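Local coordinates for concanavalin B (Canavalia ensiformis, PDB 6CAF), which may act as a carbohydrate-binding protein, a chitinase-like seed protein of glycosyl hydrolase family 18, at residues 50-54 / 301-305; 55-61 / 102-108; 183-189 / 206-212. All blocks are in the same frame, centred on the assembly; numbering follows the deposited sequence.

Contact 1: residues 50-54 / 301-305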
ATOM      1  N   THR A  50     -13.287  -8.690  -8.865  1.00 14.91           N
ATOM      2  CA  THR A  50     -12.605  -8.788 -10.137  1.00 16.20           C
ATOM      3  C   THR A  50     -11.631  -9.954 -10.210  1.00 16.26           C
ATOM      4  O   THR A  50     -11.303 -10.429 -11.299  1.00 17.64           O
ATOM      5  CB  THR A  50     -11.759  -7.550 -10.474  1.00 15.90           C
ATOM      6  OG1 THR A  50     -10.693  -7.400  -9.524  1.00 14.89           O
ATOM      7  CG2 THR A  50     -12.568  -6.294 -10.548  1.00 17.96           C
ATOM      8  N   ASN A  51     -11.117 -10.346  -9.053  1.00 15.44           N
ATOM      9  CA  ASN A  51     -10.035 -11.319  -8.984  0.50 15.52           C
ATOM     10  C   ASN A  51      -8.713 -10.787  -9.506  1.00 15.42           C
ATOM     11  O   ASN A  51      -7.782 -11.559  -9.688  1.00 19.30           O
ATOM     12  CB  ASN A  51     -10.382 -12.635  -9.692  0.50 21.18           C
ATOM     13  CG  ASN A  51     -10.930 -13.661  -8.741  0.50 34.49           C
ATOM     14  OD1 ASN A  51     -10.274 -14.653  -8.421  0.50 59.09           O
ATOM     15  ND2 ASN A  51     -12.119 -13.413  -8.260  0.50 25.29           N
ATOM     16  N   ASN A  52      -8.632  -9.477  -9.760  1.00 13.78           N
ATOM     17  CA  ASN A  52      -7.379  -8.917 -10.262  1.00 14.59           C
ATOM     18  C   ASN A  52      -6.339  -8.672  -9.183  1.00 12.53           C
ATOM     19  O   ASN A  52      -5.175  -8.528  -9.518  1.00 15.01           O
ATOM     20  CB  ASN A  52      -7.630  -7.588 -10.971  1.00 15.25           C
ATOM     21  CG  ASN A  52      -8.285  -7.748 -12.328  1.00 15.26           C
ATOM     22  OD1 ASN A  52      -8.863  -8.765 -12.650  1.00 19.58           O
ATOM     23  ND2 ASN A  52      -8.168  -6.722 -13.131  1.00 18.01           N
ATOM     24  N   TYR A  53      -6.791  -8.613  -7.935  1.00 12.26           N
ATOM     25  CA  TYR A  53      -5.983  -8.089  -6.855  1.00 12.32           C
ATOM     26  C   TYR A  53      -5.796  -9.109  -5.736  1.00 12.95           C
ATOM     27  O   TYR A  53      -6.744  -9.768  -5.293  1.00 15.11           O
ATOM     28  CB  TYR A  53      -6.656  -6.855  -6.273  1.00 12.12           C
ATOM     29  CG  TYR A  53      -7.099  -5.841  -7.298  1.00 12.28           C
ATOM     30  CD1 TYR A  53      -6.184  -5.152  -8.085  1.00 11.90           C
ATOM     31  CD2 TYR A  53      -8.447  -5.602  -7.514  1.00 12.53           C
ATOM     32  CE1 TYR A  53      -6.582  -4.217  -9.017  1.00 12.40           C
ATOM     33  CE2 TYR A  53      -8.853  -4.654  -8.430  1.00 13.16           C
ATOM     34  CZ  TYR A  53      -7.925  -3.965  -9.173  1.00 12.11           C
ATOM     35  OH  TYR A  53      -8.336  -2.975 -10.039  1.00 13.67           O
ATOM     36  N   LYS A  54      -4.568  -9.214  -5.277  1.00 12.06           N
ATOM     37  CA  LYS A  54      -4.264  -9.951  -4.069  1.00 12.50           C
ATOM     38  C   LYS A  54      -4.350  -9.134  -2.789  1.00 11.78           C
ATOM     39  O   LYS A  54      -4.554  -9.698  -1.726  1.00 12.69           O
ATOM     40  CB  LYS A  54      -2.879 -10.582  -4.160  1.00 15.30           C
ATOM     41  CG  LYS A  54      -2.506 -11.557  -3.060  1.00 28.79           C
ATOM     42  CD  LYS A  54      -2.468 -13.005  -3.476  1.00 55.85           C
ATOM     43  CE  LYS A  54      -1.986 -13.848  -2.297  1.00 59.20           C
ATOM     44  NZ  LYS A  54      -0.982 -13.113  -1.469  1.00 63.59           N
ATOM     45  N   SER A 301      -4.594  -3.477 -14.799  1.00 11.85           N
ATOM     46  CA  SER A 301      -4.360  -4.774 -14.222  1.00 12.63           C
ATOM     47  C   SER A 301      -4.937  -5.899 -15.073  1.00 13.47           C
ATOM     48  O   SER A 301      -4.357  -6.973 -15.135  1.00 14.51           O
ATOM     49  CB  SER A 301      -4.878  -4.869 -12.782  1.00 13.85           C
ATOM     50  OG  SER A 301      -6.277  -4.619 -12.692  1.00 14.67           O
ATOM     51  N   THR A 302      -6.067  -5.656 -15.728  1.00 13.44           N
ATOM     52  CA  THR A 302      -6.616  -6.671 -16.594  1.00 13.98           C
ATOM     53  C   THR A 302      -5.621  -7.068 -17.680  1.00 13.39           C
ATOM     54  O   THR A 302      -5.440  -8.255 -18.001  1.00 15.42           O
ATOM     55  CB  THR A 302      -7.940  -6.166 -17.170  1.00 14.93           C
ATOM     56  OG1 THR A 302      -8.881  -6.122 -16.090  1.00 17.88           O
ATOM     57  CG2 THR A 302      -8.457  -7.094 -18.227  1.00 16.77           C
ATOM     58  N   ASN A 303      -4.970  -6.071 -18.266  1.00 13.03           N
ATOM     59  CA  ASN A 303      -3.996  -6.332 -19.313  1.00 14.27           C
ATOM     60  C   ASN A 303      -2.731  -6.988 -18.891  1.00 26.06           C
ATOM     61  O   ASN A 303      -2.188  -7.896 -19.478  1.00 23.77           O
ATOM     62  CB  ASN A 303      -3.712  -5.071 -20.083  1.00 14.97           C
ATOM     63  CG  ASN A 303      -4.836  -4.735 -21.018  1.00 16.27           C
ATOM     64  OD1 ASN A 303      -5.337  -5.600 -21.723  1.00 22.64           O
ATOM     65  ND2 ASN A 303      -5.240  -3.504 -21.027  1.00 19.06           N
ATOM     66  N   ILE A 304      -2.346  -6.590 -17.675  1.00 19.80           N
ATOM     67  CA  ILE A 304      -1.170  -7.206 -17.041  1.00 15.83           C
ATOM     68  C   ILE A 304      -1.413  -8.703 -16.834  1.00 17.93           C
ATOM     69  O   ILE A 304      -0.593  -9.554 -17.155  1.00 18.84           O
ATOM     70  CB  ILE A 304      -0.799  -6.595 -15.676  1.00 15.71           C
ATOM     71  CG1 ILE A 304      -0.222  -5.203 -15.833  1.00 18.01           C
ATOM     72  CG2 ILE A 304       0.204  -7.444 -14.906  1.00 17.89           C
ATOM     73  CD1 ILE A 304       0.996  -5.124 -16.703  1.00 21.00           C
ATOM     74  N   ILE A 305      -2.556  -9.022 -16.247  1.00 15.30           N
ATOM     75  CA  ILE A 305      -2.896 -10.394 -15.983  1.00 18.08           C
ATOM     76  C   ILE A 305      -2.960 -11.207 -17.274  1.00 19.37           C
ATOM     77  O   ILE A 305      -2.500 -12.336 -17.320  1.00 23.28           O
ATOM     78  CB  ILE A 305      -4.208 -10.440 -15.216  1.00 17.31           C
ATOM     79  CG1 ILE A 305      -3.945  -9.920 -13.821  1.00 18.61           C
ATOM     80  CG2 ILE A 305      -4.772 -11.850 -15.172  1.00 20.60           C
ATOM     81  CD1 ILE A 305      -5.210  -9.567 -13.125  1.00 17.36           C
TER
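N52 and Y53 of the loop 50-54 lean on S301, T302 and I305, which lie along one side of the helix 301-305. The tight part begins with an apolar touch: CD1 of I305 lies 3.7 Å from CA of N52 and equally close to its CG. The I305 chain reaches it by running out nearly straight, with CD1 anti to CA (chi2 164°). Beside it OG of S301 comes to the Y53 ring obliquely, 3.7 Å from its CE1. One face of that ring is covered from within the loop, by CB of N52 over its centre, 3.8 Å above the plane. Both hydroxyls turn to a residue beyond the two segments: OH of Y53 and OG of S301 bond to D295 OD2, and R292 NH1 bonds to the tyrosine oxygen as well. One carboxylate oxygen thus ties loop to helix in a buried spot. The outer side is looser: the amide end of N52 lies beside the hydroxyls of S301 and T302, and the T302 side opens to solvent. Where helix 44-49 gives way to the loop, T50 OG1 accepts from N of N52 at 2.9 Å with a nearly straight N-H (166°), an ST turn. Behind the contact Y53, S301 and I305 all rest on I32 of strand 31-36. The loop leading into the second barrel strand (55-64) thus packs on a helix that follows the last one (284-290), beside strand 31-36, where the family 18 TIM barrel closes on itself.

Contact 2: residues 55-61 / 102-108; sequences IVFISFL and VKVFLAL
Two adjacent parallel strands of the TIM barrel, joined through helix 91-99 as a beta-alpha-beta unit, pair here along 55-61 and 103-108. Backbone bonds alternate between them: V56 N gives to K103 O, F105 N to V56 O (2.8 Å, 171°), I58 N to F105 O and A107 N to I58 O. The next acceptor, A107 O, takes L61 N at 2.9 Å instead of F60 N, so strand 55-61 fits in one extra residue just where a cis peptide joins S59 to F60. On the face with I55, F57, F105 and A107 the rings form a T-shaped pair: the F57 edge points at the F105 face, centroids 5.8 Å apart and planes at 89°. The chi1 of I55 (-64°) sends its CG2 over one face of the F57 ring, offset toward the rim, where it also meets CD1 of F105 at 3.9 Å. OG of S59 bonds back to F57 O at 2.8 Å from above the carbonyl plane, and its CB lies over the centre of the F60 ring. Replacing S59 by an alanine removes the hydroxyl, which would probably leave F57 O without this side-chain donor and open a small gap beside A107 CB, which OG touches at 3.8 Å. The other face is aliphatic, and tight where CD1 of I58 presses on CG1 of V104 at 3.5 Å; L61 CD2 meets L108 CD2 further on. Strand 31-36 bonds to the far edge of 55-61, strand 150-154 lines the far edge of 103-108, and F57 points inward to stack on H152.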
ATOM      1  N   ILE A  55      -4.184  -7.828  -2.923  1.00 11.92           N
ATOM      2  CA  ILE A  55      -4.160  -6.900  -1.805  1.00 11.04           C
ATOM      3  C   ILE A  55      -4.980  -5.668  -2.195  1.00 11.51           C
ATOM      4  O   ILE A  55      -4.790  -5.128  -3.279  1.00 11.76           O
ATOM      5  CB  ILE A  55      -2.716  -6.475  -1.474  1.00 13.02           C
ATOM      6  CG1 ILE A  55      -1.886  -7.667  -0.997  1.00 13.91           C
ATOM      7  CG2 ILE A  55      -2.720  -5.328  -0.490  1.00 15.28           C
ATOM      8  CD1 ILE A  55      -0.401  -7.390  -0.935  1.00 18.76           C
ATOM      9  N   VAL A  56      -5.834  -5.230  -1.275  1.00 10.87           N
ATOM     10  CA  VAL A  56      -6.513  -3.951  -1.410  1.00 10.79           C
ATOM     11  C   VAL A  56      -6.155  -3.111  -0.191  1.00 10.56           C
ATOM     12  O   VAL A  56      -6.320  -3.547   0.957  1.00 12.45           O
ATOM     13  CB  VAL A  56      -8.041  -4.127  -1.519  1.00 12.23           C
ATOM     14  CG1 VAL A  56      -8.742  -2.792  -1.574  1.00 13.56           C
ATOM     15  CG2 VAL A  56      -8.378  -4.953  -2.731  1.00 14.52           C
ATOM     16  N   PHE A  57      -5.683  -1.901  -0.451  1.00 10.06           N
ATOM     17  CA  PHE A  57      -5.398  -0.923   0.593  1.00 10.54           C
ATOM     18  C   PHE A  57      -6.606  -0.003   0.758  1.00 10.45           C
ATOM     19  O   PHE A  57      -6.925   0.771  -0.159  1.00 12.27           O
ATOM     20  CB  PHE A  57      -4.219  -0.019   0.222  1.00 11.03           C
ATOM     21  CG  PHE A  57      -2.935  -0.718  -0.095  1.00 10.30           C
ATOM     22  CD1 PHE A  57      -2.280  -1.494   0.841  1.00 11.38           C
ATOM     23  CD2 PHE A  57      -2.342  -0.535  -1.326  1.00 11.52           C
ATOM     24  CE1 PHE A  57      -1.065  -2.061   0.540  1.00 13.37           C
ATOM     25  CE2 PHE A  57      -1.117  -1.085  -1.609  1.00 13.40           C
ATOM     26  CZ  PHE A  57      -0.480  -1.875  -0.689  1.00 12.73           C
ATOM     27  N   ILE A  58      -7.295  -0.069   1.900  1.00 10.50           N
ATOM     28  CA  ILE A  58      -8.352   0.891   2.213  1.00 10.72           C
ATOM     29  C   ILE A  58      -7.679   2.197   2.615  1.00 10.81           C
ATOM     30  O   ILE A  58      -6.903   2.234   3.592  1.00 12.04           O
ATOM     31  CB  ILE A  58      -9.285   0.385   3.323  1.00 11.86           C
ATOM     32  CG1 ILE A  58     -10.014  -0.882   2.845  1.00 14.17           C
ATOM     33  CG2 ILE A  58     -10.247   1.463   3.726  1.00 13.30           C
ATOM     34  CD1 ILE A  58     -10.904  -1.518   3.870  1.00 16.55           C
ATOM     35  N   SER A  59      -7.952   3.244   1.834  1.00 10.39           N
ATOM     36  CA  SER A  59      -7.108   4.428   1.804  1.00 12.22           C
ATOM     37  C   SER A  59      -7.923   5.698   2.008  1.00 11.62           C
ATOM     38  O   SER A  59      -8.786   5.980   1.178  1.00 13.47           O
ATOM     39  CB  SER A  59      -6.419   4.466   0.445  1.00 14.56           C
ATOM     40  OG  SER A  59      -5.670   3.261   0.227  1.00 15.74           O
ATOM     41  N   PHE A  60      -7.716   6.483   3.058  1.00 11.18           N
ATOM     42  CA  PHE A  60      -6.641   6.431   4.028  1.00 10.98           C
ATOM     43  C   PHE A  60      -7.145   6.841   5.405  1.00 11.23           C
ATOM     44  O   PHE A  60      -8.045   7.667   5.511  1.00 12.63           O
ATOM     45  CB  PHE A  60      -5.547   7.453   3.691  1.00 12.18           C
ATOM     46  CG  PHE A  60      -4.819   7.179   2.396  1.00 11.49           C
ATOM     47  CD1 PHE A  60      -3.746   6.316   2.361  1.00 12.12           C
ATOM     48  CD2 PHE A  60      -5.228   7.768   1.224  1.00 12.50           C
ATOM     49  CE1 PHE A  60      -3.076   6.062   1.196  1.00 12.71           C
ATOM     50  CE2 PHE A  60      -4.552   7.531   0.048  1.00 13.55           C
ATOM     51  CZ  PHE A  60      -3.488   6.666   0.034  1.00 12.96           C
ATOM     52  N   LEU A  61      -6.492   6.317   6.444  1.00 11.25           N
ATOM     53  CA  LEU A  61      -6.566   6.912   7.789  1.00 10.75           C
ATOM     54  C   LEU A  61      -5.532   8.036   7.785  1.00 11.77           C
ATOM     55  O   LEU A  61      -4.331   7.783   7.810  1.00 11.79           O
ATOM     56  CB  LEU A  61      -6.268   5.879   8.855  1.00 11.45           C
ATOM     57  CG  LEU A  61      -6.593   6.343  10.266  1.00 12.45           C
ATOM     58  CD1 LEU A  61      -8.079   6.220  10.547  1.00 13.53           C
ATOM     59  CD2 LEU A  61      -5.783   5.574  11.280  1.00 13.94           C
ATOM     60  N   VAL A 102      -8.478 -12.273  -0.748  1.00 14.87           N
ATOM     61  CA  VAL A 102      -7.897 -10.959  -0.943  1.00 14.93           C
ATOM     62  C   VAL A 102      -7.500 -10.428   0.431  1.00 15.44           C
ATOM     63  O   VAL A 102      -8.284 -10.463   1.376  1.00 20.14           O
ATOM     64  CB  VAL A 102      -8.886  -9.992  -1.611  1.00 15.86           C
ATOM     65  CG1 VAL A 102      -8.297  -8.612  -1.754  1.00 19.48           C
ATOM     66  CG2 VAL A 102      -9.354 -10.535  -2.942  1.00 18.42           C
ATOM     67  N   LYS A 103      -6.277  -9.935   0.542  1.00 13.54           N
ATOM     68  CA  LYS A 103      -5.835  -9.318   1.783  1.00 13.93           C
ATOM     69  C   LYS A 103      -6.280  -7.865   1.793  1.00 13.98           C
ATOM     70  O   LYS A 103      -6.041  -7.156   0.830  1.00 19.12           O
ATOM     71  CB  LYS A 103      -4.329  -9.410   1.897  1.00 15.10           C
ATOM     72  CG  LYS A 103      -3.801 -10.812   2.008  1.00 17.83           C
ATOM     73  CD  LYS A 103      -2.314 -10.828   2.225  1.00 24.59           C
ATOM     74  CE  LYS A 103      -1.786 -12.248   2.323  1.00 29.37           C
ATOM     75  NZ  LYS A 103      -1.604 -12.768   0.960  1.00 35.23           N
ATOM     76  N   VAL A 104      -6.919  -7.434   2.873  1.00 11.92           N
ATOM     77  CA  VAL A 104      -7.401  -6.077   2.972  1.00 11.39           C
ATOM     78  C   VAL A 104      -6.582  -5.386   4.060  1.00 11.23           C
ATOM     79  O   VAL A 104      -6.561  -5.815   5.221  1.00 12.21           O
ATOM     80  CB  VAL A 104      -8.890  -6.053   3.313  1.00 13.36           C
ATOM     81  CG1 VAL A 104      -9.411  -4.639   3.430  1.00 14.65           C
ATOM     82  CG2 VAL A 104      -9.703  -6.846   2.297  1.00 15.23           C
ATOM     83  N   PHE A 105      -5.890  -4.333   3.660  1.00 10.87           N
ATOM     84  CA  PHE A 105      -5.062  -3.566   4.567  1.00 10.65           C
ATOM     85  C   PHE A 105      -5.735  -2.225   4.844  1.00 10.93           C
ATOM     86  O   PHE A 105      -6.488  -1.728   4.002  1.00 12.84           O
ATOM     87  CB  PHE A 105      -3.714  -3.247   3.920  1.00 11.66           C
ATOM     88  CG  PHE A 105      -2.692  -4.347   3.877  1.00 11.77           C
ATOM     89  CD1 PHE A 105      -2.935  -5.585   3.433  1.00 15.81           C
ATOM     90  CD2 PHE A 105      -1.410  -4.068   4.263  1.00 15.09           C
ATOM     91  CE1 PHE A 105      -1.942  -6.535   3.351  1.00 16.18           C
ATOM     92  CE2 PHE A 105      -0.409  -5.010   4.190  1.00 17.60           C
ATOM     93  CZ  PHE A 105      -0.674  -6.248   3.686  1.00 14.38           C
ATOM     94  N   LEU A 106      -5.414  -1.622   5.996  1.00 10.28           N
ATOM     95  CA  LEU A 106      -5.668  -0.208   6.199  1.00 10.43           C
ATOM     96  C   LEU A 106      -4.418   0.585   5.875  1.00  9.74           C
ATOM     97  O   LEU A 106      -3.352   0.294   6.420  1.00 11.20           O
ATOM     98  CB  LEU A 106      -6.087   0.082   7.649  1.00 10.62           C
ATOM     99  CG  LEU A 106      -6.409   1.534   7.942  1.00 11.34           C
ATOM    100  CD1 LEU A 106      -7.640   2.017   7.211  1.00 12.89           C
ATOM    101  CD2 LEU A 106      -6.542   1.735   9.439  1.00 13.19           C
ATOM    102  N   ALA A 107      -4.552   1.567   4.994  1.00  9.94           N
ATOM    103  CA  ALA A 107      -3.431   2.449   4.676  1.00 10.13           C
ATOM    104  C   ALA A 107      -3.476   3.714   5.525  1.00 10.54           C
ATOM    105  O   ALA A 107      -4.489   4.427   5.573  1.00 12.12           O
ATOM    106  CB  ALA A 107      -3.440   2.816   3.211  1.00 11.34           C
ATOM    107  N   LEU A 108      -2.350   3.987   6.181  1.00  9.65           N
ATOM    108  CA  LEU A 108      -2.132   5.214   6.895  1.00 10.29           C
ATOM    109  C   LEU A 108      -1.526   6.244   5.979  1.00 10.25           C
ATOM    110  O   LEU A 108      -0.632   5.927   5.193  1.00 11.86           O
ATOM    111  CB  LEU A 108      -1.125   4.983   8.042  1.00 11.34           C
ATOM    112  CG  LEU A 108      -1.357   3.795   8.958  1.00 11.74           C
ATOM    113  CD1 LEU A 108      -0.273   3.725  10.010  1.00 12.84           C
ATOM    114  CD2 LEU A 108      -2.721   3.886   9.605  1.00 13.83           C
TER

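Contact 3: residues 183-189 / 206-212; sequences LLSAAPG and FDYIFVR
The carbonyl oxygen of A187 is gripped side-on by R212, whose NE (2.8 Å) and NH2 (3.2 Å) both point to it from the guanidinium edge. A bend at chi3 (-83°) folds the arginine back over its neighbours, laying one guanidinium face on the P188-G189 peptide, while its own backbone N bonds to P188 O. At the other end the two segments exchange two bonds: D207 N gives to L184 O (2.7 Å, bent to 133°), and L184 N gives to D207 OD2 on the anti lone pair of that oxygen. Between them A186 N bonds to Y208 O, and A186 O accepts a nearly straight bond from F210 N (171°). A186 also makes a CH-pi contact, CB standing 3.6 Å from the centroid of the F206 ring and almost on its normal. On the other face CB of S185 meets the F210 ring at its edge, 3.8 Å from CE1, and OG of S185 bonds to H152. These parallel neighbours, 183-186 and 208-212, form a beta-alpha-beta unit of the TIM barrel with helix 198-202, whose I201 touches P188, F206 and I209. Strands 150-154 and 247-252 flank the pair, and F210 turns inward to stack on F248.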
ATOM      1  N   LEU A 183       0.123  -8.263   8.569  1.00 11.10           N
ATOM      2  CA  LEU A 183       1.301  -7.824   7.841  1.00 10.93           C
ATOM      3  C   LEU A 183       1.503  -6.320   8.004  1.00 10.49           C
ATOM      4  O   LEU A 183       0.584  -5.567   8.333  1.00 11.77           O
ATOM      5  CB  LEU A 183       1.130  -8.143   6.360  1.00 12.84           C
ATOM      6  CG  LEU A 183       0.975  -9.629   6.080  1.00 15.57           C
ATOM      7  CD1 LEU A 183       0.443  -9.871   4.674  1.00 22.22           C
ATOM      8  CD2 LEU A 183       2.282 -10.373   6.288  1.00 21.96           C
ATOM      9  N   LEU A 184       2.744  -5.914   7.777  1.00 10.57           N
ATOM     10  CA  LEU A 184       3.142  -4.529   7.860  1.00 10.16           C
ATOM     11  C   LEU A 184       3.817  -4.154   6.548  1.00 10.08           C
ATOM     12  O   LEU A 184       4.718  -4.856   6.070  1.00 11.51           O
ATOM     13  CB  LEU A 184       4.080  -4.334   9.038  1.00 11.46           C
ATOM     14  CG  LEU A 184       3.385  -4.540  10.373  1.00 11.41           C
ATOM     15  CD1 LEU A 184       4.352  -4.805  11.494  1.00 14.68           C
ATOM     16  CD2 LEU A 184       2.480  -3.381  10.696  1.00 14.76           C
ATOM     17  N   SER A 185       3.397  -3.049   5.941  1.00 10.06           N
ATOM     18  CA  SER A 185       3.978  -2.643   4.655  1.00 10.29           C
ATOM     19  C   SER A 185       4.182  -1.155   4.607  1.00  9.29           C
ATOM     20  O   SER A 185       3.650  -0.420   5.438  1.00 10.46           O
ATOM     21  CB  SER A 185       3.097  -3.107   3.522  1.00 12.71           C
ATOM     22  OG  SER A 185       1.832  -2.548   3.569  1.00 13.30           O
ATOM     23  N   ALA A 186       4.959  -0.725   3.621  1.00 10.43           N
ATOM     24  CA  ALA A 186       5.290   0.682   3.441  1.00 10.82           C
ATOM     25  C   ALA A 186       5.266   1.056   1.980  1.00 10.70           C
ATOM     26  O   ALA A 186       5.487   0.201   1.118  1.00 11.45           O
ATOM     27  CB  ALA A 186       6.645   0.985   3.998  1.00 14.03           C
ATOM     28  N   ALA A 187       5.065   2.345   1.723  1.00 10.80           N
ATOM     29  CA  ALA A 187       5.139   2.894   0.351  1.00 10.57           C
ATOM     30  C   ALA A 187       6.069   4.106   0.330  1.00 10.58           C
ATOM     31  O   ALA A 187       5.613   5.253   0.285  1.00 13.16           O
ATOM     32  CB  ALA A 187       3.771   3.263  -0.180  1.00 11.65           C
ATOM     33  N   PRO A 188       7.378   3.871   0.366  1.00 10.71           N
ATOM     34  CA  PRO A 188       8.325   4.985   0.216  1.00 10.88           C
ATOM     35  C   PRO A 188       8.348   5.534  -1.203  1.00 11.71           C
ATOM     36  O   PRO A 188       7.930   4.864  -2.147  1.00 12.96           O
ATOM     37  CB  PRO A 188       9.660   4.336   0.573  1.00 11.45           C
ATOM     38  CG  PRO A 188       9.495   2.935   0.076  1.00 11.88           C
ATOM     39  CD  PRO A 188       8.065   2.572   0.409  1.00 11.02           C
ATOM     40  N   GLY A 189       8.924   6.716  -1.337  1.00 12.43           N
ATOM     41  CA  GLY A 189       9.260   7.229  -2.658  1.00 13.23           C
ATOM     42  C   GLY A 189      10.403   6.450  -3.284  1.00 12.88           C
ATOM     43  O   GLY A 189      11.044   5.660  -2.637  1.00 15.75           O
ATOM     44  N   PHE A 206       9.108  -4.374   8.154  1.00 12.11           N
ATOM     45  CA  PHE A 206       8.105  -4.435   7.118  1.00 11.44           C
ATOM     46  C   PHE A 206       8.165  -5.769   6.382  1.00 11.21           C
ATOM     47  O   PHE A 206       9.225  -6.227   5.969  1.00 13.44           O
ATOM     48  CB  PHE A 206       8.229  -3.309   6.097  1.00 11.15           C
ATOM     49  CG  PHE A 206       7.893  -1.937   6.619  1.00 10.74           C
ATOM     50  CD1 PHE A 206       6.613  -1.644   7.047  1.00 11.41           C
ATOM     51  CD2 PHE A 206       8.843  -0.928   6.651  1.00 11.43           C
ATOM     52  CE1 PHE A 206       6.283  -0.379   7.478  1.00 12.00           C
ATOM     53  CE2 PHE A 206       8.507   0.337   7.099  1.00 11.56           C
ATOM     54  CZ  PHE A 206       7.229   0.613   7.498  1.00 11.63           C
ATOM     55  N   ASP A 207       6.991  -6.348   6.179  1.00 10.73           N
ATOM     56  CA  ASP A 207       6.843  -7.497   5.306  1.00 11.64           C
ATOM     57  C   ASP A 207       7.001  -7.162   3.828  1.00 11.98           C
ATOM     58  O   ASP A 207       7.571  -7.956   3.064  1.00 13.35           O
ATOM     59  CB  ASP A 207       5.488  -8.176   5.538  1.00 12.35           C
ATOM     60  CG  ASP A 207       5.338  -8.701   6.953  1.00 13.81           C
ATOM     61  OD1 ASP A 207       5.914  -9.792   7.177  1.00 17.98           O
ATOM     62  OD2 ASP A 207       4.668  -8.032   7.758  1.00 14.39           O
ATOM     63  N   TYR A 208       6.459  -6.014   3.430  1.00 11.31           N
ATOM     64  CA  TYR A 208       6.423  -5.637   2.033  1.00 11.39           C
ATOM     65  C   TYR A 208       6.779  -4.167   1.894  1.00 10.52           C
ATOM     66  O   TYR A 208       6.340  -3.342   2.714  1.00 11.48           O
ATOM     67  CB  TYR A 208       5.031  -5.789   1.449  1.00 13.00           C
ATOM     68  CG  TYR A 208       4.417  -7.143   1.466  1.00 14.62           C
ATOM     69  CD1 TYR A 208       5.135  -8.267   1.148  1.00 18.75           C
ATOM     70  CD2 TYR A 208       3.048  -7.271   1.686  1.00 17.95           C
ATOM     71  CE1 TYR A 208       4.523  -9.528   1.115  1.00 23.69           C
ATOM     72  CE2 TYR A 208       2.406  -8.495   1.599  1.00 20.28           C
ATOM     73  CZ  TYR A 208       3.155  -9.639   1.356  1.00 23.60           C
ATOM     74  OH  TYR A 208       2.474 -10.844   1.289  1.00 32.00           O
ATOM     75  N   ILE A 209       7.505  -3.853   0.824  1.00 10.71           N
ATOM     76  CA  ILE A 209       7.820  -2.480   0.482  1.00 10.69           C
ATOM     77  C   ILE A 209       7.315  -2.221  -0.933  1.00 10.60           C
ATOM     78  O   ILE A 209       7.697  -2.917  -1.878  1.00 11.42           O
ATOM     79  CB  ILE A 209       9.341  -2.223   0.528  1.00 11.83           C
ATOM     80  CG1 ILE A 209       9.933  -2.608   1.886  1.00 14.42           C
ATOM     81  CG2 ILE A 209       9.659  -0.799   0.150  1.00 12.39           C
ATOM     82  CD1 ILE A 209       9.493  -1.740   3.014  1.00 16.60           C
ATOM     83  N   PHE A 210       6.436  -1.232  -1.053  1.00  9.97           N
ATOM     84  CA  PHE A 210       5.830  -0.821  -2.307  1.00 10.36           C
ATOM     85  C   PHE A 210       6.475   0.502  -2.730  1.00 10.38           C
ATOM     86  O   PHE A 210       6.103   1.561  -2.241  1.00 12.50           O
ATOM     87  CB  PHE A 210       4.320  -0.643  -2.097  1.00 10.97           C
ATOM     88  CG  PHE A 210       3.589  -1.908  -1.782  1.00 11.24           C
ATOM     89  CD1 PHE A 210       3.480  -2.372  -0.489  1.00 12.56           C
ATOM     90  CD2 PHE A 210       3.021  -2.661  -2.794  1.00 12.48           C
ATOM     91  CE1 PHE A 210       2.800  -3.537  -0.211  1.00 13.50           C
ATOM     92  CE2 PHE A 210       2.343  -3.834  -2.515  1.00 13.38           C
ATOM     93  CZ  PHE A 210       2.263  -4.295  -1.220  1.00 13.75           C
ATOM     94  N   VAL A 211       7.483   0.428  -3.584  1.00 10.53           N
ATOM     95  CA  VAL A 211       8.250   1.609  -3.913  1.00 10.14           C
ATOM     96  C   VAL A 211       7.502   2.419  -4.963  1.00 10.81           C
ATOM     97  O   VAL A 211       7.143   1.893  -6.020  1.00 11.61           O
ATOM     98  CB  VAL A 211       9.624   1.204  -4.430  1.00 11.81           C
ATOM     99  CG1 VAL A 211      10.435   2.444  -4.791  1.00 12.67           C
ATOM    100  CG2 VAL A 211      10.388   0.383  -3.401  1.00 12.86           C
ATOM    101  N   ARG A 212       7.305   3.701  -4.684  1.00 10.88           N
ATOM    102  CA  ARG A 212       6.529   4.557  -5.575  1.00 11.45           C
ATOM    103  C   ARG A 212       7.390   5.124  -6.691  1.00 12.25           C
ATOM    104  O   ARG A 212       8.057   6.152  -6.533  1.00 13.33           O
ATOM    105  CB  ARG A 212       5.854   5.671  -4.776  1.00 11.96           C
ATOM    106  CG  ARG A 212       4.834   5.155  -3.796  1.00 14.41           C
ATOM    107  CD  ARG A 212       4.080   6.250  -3.077  1.00 16.14           C
ATOM    108  NE  ARG A 212       4.821   6.740  -1.955  1.00 18.68           N
ATOM    109  CZ  ARG A 212       5.457   7.899  -1.884  1.00 18.03           C
ATOM    110  NH1 ARG A 212       5.451   8.738  -2.886  1.00 24.05           N
ATOM    111  NH2 ARG A 212       6.108   8.195  -0.785  1.00 26.42           N
TER

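Overall arrangement
Contacts 2 and 3 lie in one curled parallel sheet, the barrel of the family 18 fold; contact 1 joins a loop and a helix next to it. Contact 1 closes the longest loop, its segments bracketing the other two along the chain; contact 2 then closes before contact 3 opens. Contacts 1 and 2 follow each other directly, centres about 17 Å apart, since the loop 50-54 runs into strand 55-61, and K54 O probably bonds to K103 N (2.9 Å). Contacts 2 and 3 lie about 12 Å apart between centres, on strands separated by 150-154, yet meet through the interior: F57 CZ is 3.7 Å from F210 CZ, and F105 packs on L183 and S185. Aromatic rings from both strand pairs thus meet in the barrel interior.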